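Side-chain contact in cytochrome b5-domain protein (Methanococcoides burtonii, PDB 6VZ6), which binds heme b through a cytochrome b5-like domain and probably serves in electron transfer, as cytochromes b5 do: residues A[3-8]-A[20-25]. Residues are numbered along the deposited sequence; the frame is centred on the assembly and turned at random.
Sequences EEFTTE and KCYFAY. With HEM (protoporphyrin IX containing Fe), chain B.
Phe5 and Tyr22 meet across the sheet of the cytochrome b5-like fold, each from one of its two outermost strands. Strand 3-5 runs parallel to strand 72-76, to which Glu3 and Phe5 are hydrogen-bonded through the backbone. Strands 72-76 and 28-31 separate it from strand 22-25, so the two segments touch through side chains alone. After strand 3-5 the chain turns into helix 7-12, with Thr6 at the N-cap. Both Phe5 and Tyr22 point their CB toward the other segment.

The contact is small, 64 Å² in all, shared equally by the two aromatic rings. Phe5 brings the outer part of its ring, CE1 and CZ, to CD2 and CE2 of Tyr22. The closest pair is Phe5 CZ and Tyr22 CE2, 3.8 Å apart. The ring planes are almost perpendicular, at 87°, and the centroids are 5.8 Å apart. The rings approach obliquely, in apolar contact. The two first torsions match, CG anti to the carbonyl carbon (chi1 -62° in Phe5, -66° in Tyr22), and turn the rings to each other over the two middle strands. Val29 of strand 28-31 touches both side chains, and Leu10 of helix 7-12 packs on Tyr22. The contact thus joins the sheet edges on the face covered by this helix.

Strand 22-25 also reaches the heme. Phe23 and Tyr25 leave the strand on the side away from Phe5 and meet a vinyl group of the porphyrin. CBC of HEM lies 4.1 Å from Tyr25 CD1. The OH of Tyr25 is hydrogen-bonded to Asp64. Phe23 sets one ring face against the same vinyl, near the rim of the ring, with its CZ 3.7 Å from HEM CAC.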
loop_
_atom_site.group_PDB
_atom_site.type_symbol
_atom_site.label_atom_id
_atom_site.label_comp_id
_atom_site.label_asym_id
_atom_site.label_seq_id
_atom_site.Cartn_x
_atom_site.Cartn_y
_atom_site.Cartn_z
ATOM N N GLU A 3 -1.889 2.507 13.873
ATOM C CA GLU A 3 -1.315 3.856 13.776
ATOM C C GLU A 3 -1.882 4.745 12.671
ATOM O O GLU A 3 -2.419 4.277 11.680
ATOM C CB GLU A 3 0.229 3.783 13.659
ATOM C CG GLU A 3 0.905 3.101 14.898
ATOM C CD GLU A 3 2.435 3.167 14.920
ATOM O OE1 GLU A 3 3.060 3.348 13.848
ATOM O OE2 GLU A 3 3.015 2.985 16.019
ATOM N N GLU A 4 -1.824 6.052 12.914
ATOM C CA GLU A 4 -2.257 7.082 11.978
ATOM C C GLU A 4 -1.072 7.695 11.238
ATOM O O GLU A 4 -0.063 8.030 11.848
ATOM C CB GLU A 4 -3.016 8.154 12.742
ATOM C CG GLU A 4 -3.774 9.115 11.883
ATOM C CD GLU A 4 -4.385 10.237 12.712
ATOM O OE1 GLU A 4 -5.332 9.940 13.471
ATOM O OE2 GLU A 4 -3.903 11.398 12.625
ATOM N N PHE A 5 -1.200 7.809 9.912
ATOM C CA PHE A 5 -0.127 8.224 9.017
ATOM C C PHE A 5 -0.580 9.482 8.290
ATOM O O PHE A 5 -1.715 9.533 7.798
ATOM C CB PHE A 5 0.204 7.165 7.955
ATOM C CG PHE A 5 0.698 5.846 8.490
ATOM C CD1 PHE A 5 2.029 5.522 8.439
ATOM C CD2 PHE A 5 -0.175 4.921 9.008
ATOM C CE1 PHE A 5 2.476 4.284 8.901
ATOM C CE2 PHE A 5 0.258 3.706 9.467
ATOM C CZ PHE A 5 1.591 3.391 9.430
ATOM N N THR A 6 0.293 10.484 8.202
ATOM C CA THR A 6 0.080 11.528 7.214
ATOM C C THR A 6 0.602 11.062 5.854
ATOM O O THR A 6 1.276 10.023 5.738
ATOM C CB THR A 6 0.795 12.801 7.614
ATOM O OG1 THR A 6 2.186 12.547 7.537
ATOM C CG2 THR A 6 0.395 13.236 9.031
ATOM N N THR A 7 0.310 11.857 4.816
ATOM C CA THR A 7 0.829 11.594 3.471
ATOM C C THR A 7 2.353 11.492 3.470
ATOM O O THR A 7 2.928 10.525 2.938
ATOM C CB THR A 7 0.350 12.708 2.523
ATOM O OG1 THR A 7 -1.078 12.639 2.372
ATOM C CG2 THR A 7 0.996 12.560 1.144
ATOM N N GLU A 8 3.019 12.466 4.099
ATOM C CA GLU A 8 4.477 12.475 4.159
ATOM C C GLU A 8 5.015 11.252 4.893
ATOM O O GLU A 8 5.987 10.638 4.446
ATOM C CB GLU A 8 4.972 13.752 4.857
ATOM C CG GLU A 8 6.489 13.959 4.778
ATOM C CD GLU A 8 6.926 15.391 5.128
ATOM O OE1 GLU A 8 7.886 15.897 4.501
ATOM O OE2 GLU A 8 6.313 16.007 6.033
ATOM N N LYS A 20 9.291 -1.302 4.938
ATOM C CA LYS A 20 8.167 -2.139 4.524
ATOM C C LYS A 20 7.375 -1.462 3.408
ATOM O O LYS A 20 7.526 -0.267 3.148
ATOM C CB LYS A 20 7.243 -2.414 5.707
ATOM C CG LYS A 20 7.833 -3.449 6.693
ATOM C CD LYS A 20 6.862 -3.741 7.819
ATOM C CE LYS A 20 7.473 -4.783 8.794
ATOM N NZ LYS A 20 6.502 -5.232 9.811
ATOM N N CYS A 21 6.537 -2.242 2.745
ATOM C CA CYS A 21 5.730 -1.744 1.632
ATOM C C CYS A 21 4.279 -1.589 2.084
ATOM O O CYS A 21 3.552 -2.581 2.240
ATOM C CB CYS A 21 5.825 -2.654 0.414
ATOM S SG CYS A 21 5.034 -1.868 -1.071
ATOM N N TYR A 22 3.899 -0.331 2.350
ATOM C CA TYR A 22 2.541 0.064 2.712
ATOM C C TYR A 22 1.915 0.826 1.557
ATOM O O TYR A 22 2.633 1.417 0.746
ATOM C CB TYR A 22 2.523 0.999 3.920
ATOM C CG TYR A 22 2.990 0.399 5.230
ATOM C CD1 TYR A 22 3.229 -0.976 5.376
ATOM C CD2 TYR A 22 3.167 1.211 6.323
ATOM C CE1 TYR A 22 3.634 -1.504 6.621
ATOM C CE2 TYR A 22 3.554 0.704 7.538
ATOM C CZ TYR A 22 3.795 -0.639 7.678
ATOM O OH TYR A 22 4.171 -1.033 8.916
ATOM N N PHE A 23 0.583 0.797 1.475
ATOM C CA PHE A 23 -0.135 1.765 0.647
ATOM C C PHE A 23 -1.457 2.113 1.323
ATOM O O PHE A 23 -1.867 1.483 2.289
ATOM C CB PHE A 23 -0.346 1.290 -0.810
ATOM C CG PHE A 23 -1.057 -0.016 -0.950
ATOM C CD1 PHE A 23 -2.391 -0.136 -0.604
ATOM C CD2 PHE A 23 -0.389 -1.136 -1.464
ATOM C CE1 PHE A 23 -3.050 -1.355 -0.724
ATOM C CE2 PHE A 23 -1.052 -2.346 -1.616
ATOM C CZ PHE A 23 -2.375 -2.458 -1.212
ATOM N N ALA A 24 -2.112 3.152 0.839
ATOM C CA ALA A 24 -3.428 3.503 1.346
ATOM C C ALA A 24 -4.488 3.203 0.298
ATOM O O ALA A 24 -4.248 3.265 -0.910
ATOM C CB ALA A 24 -3.483 4.966 1.773
ATOM N N TYR A 25 -5.649 2.807 0.791
ATOM C CA TYR A 25 -6.815 2.556 -0.039
ATOM C C TYR A 25 -8.045 2.923 0.778
ATOM O O TYR A 25 -8.285 2.317 1.830
ATOM C CB TYR A 25 -6.875 1.103 -0.486
ATOM C CG TYR A 25 -8.103 0.782 -1.315
ATOM C CD1 TYR A 25 -8.160 1.143 -2.638
ATOM C CD2 TYR A 25 -9.198 0.124 -0.765
ATOM C CE1 TYR A 25 -9.258 0.843 -3.418
ATOM C CE2 TYR A 25 -10.328 -0.182 -1.543
ATOM C CZ TYR A 25 -10.336 0.205 -2.877
ATOM O OH TYR A 25 -11.393 -0.074 -3.694
HETATM C CHA HEM B . -2.922 -8.452 -7.468
HETATM C CHB HEM B . -2.050 -6.101 -11.531
HETATM C CHC HEM B . -2.961 -1.902 -9.398
HETATM C CHD HEM B . -3.169 -4.238 -5.170
HETATM C C1A HEM B . -2.713 -8.189 -8.785
HETATM C C2A HEM B . -2.676 -9.167 -9.843
HETATM C C3A HEM B . -2.409 -8.498 -10.979
HETATM C C4A HEM B . -2.288 -7.095 -10.644
HETATM C CMA HEM B . -2.260 -9.022 -12.421
HETATM C CAA HEM B . -2.893 -10.685 -9.602
HETATM C CBA HEM B . -3.785 -11.345 -10.639
HETATM C CGA HEM B . -5.190 -11.056 -10.250
HETATM O O1A HEM B . -5.395 -10.936 -9.026
HETATM O O2A HEM B . -6.074 -10.944 -11.149
HETATM C C1B HEM B . -2.223 -4.778 -11.285
HETATM C C2B HEM B . -2.012 -3.801 -12.272
HETATM C C3B HEM B . -2.264 -2.613 -11.748
HETATM C C4B HEM B . -2.613 -2.814 -10.353
HETATM C CMB HEM B . -1.622 -4.097 -13.726
HETATM C CAB HEM B . -2.241 -1.373 -12.665
HETATM C CBB HEM B . -3.177 -0.429 -12.503
HETATM C C1C HEM B . -3.122 -2.169 -8.062
HETATM C C2C HEM B . -3.469 -1.197 -7.034
HETATM C C3C HEM B . -3.513 -1.848 -5.855
HETATM C C4C HEM B . -3.212 -3.246 -6.112
HETATM C CMC HEM B . -3.688 0.298 -7.326
HETATM C CAC HEM B . -3.811 -1.358 -4.402
HETATM C CBC HEM B . -4.624 -0.359 -4.117
HETATM C C1D HEM B . -3.047 -5.582 -5.407
HETATM C C2D HEM B . -2.917 -6.634 -4.412
HETATM C C3D HEM B . -2.876 -7.803 -5.043
HETATM C C4D HEM B . -2.938 -7.513 -6.453
HETATM C CMD HEM B . -2.892 -6.406 -2.879
HETATM C CAD HEM B . -2.741 -9.230 -4.447
HETATM C CBD HEM B . -1.259 -9.500 -4.198
HETATM C CGD HEM B . -0.993 -10.906 -3.701
HETATM O O1D HEM B . 0.158 -11.216 -3.331
HETATM O O2D HEM B . -1.952 -11.699 -3.599
HETATM N NA HEM B . -2.492 -6.941 -9.296
HETATM N NB HEM B . -2.560 -4.153 -10.108
HETATM N NC HEM B . -3.000 -3.412 -7.468
HETATM N ND HEM B . -3.041 -6.154 -6.649
HETATM FE FE HEM B . -2.792 -5.205 -8.395
#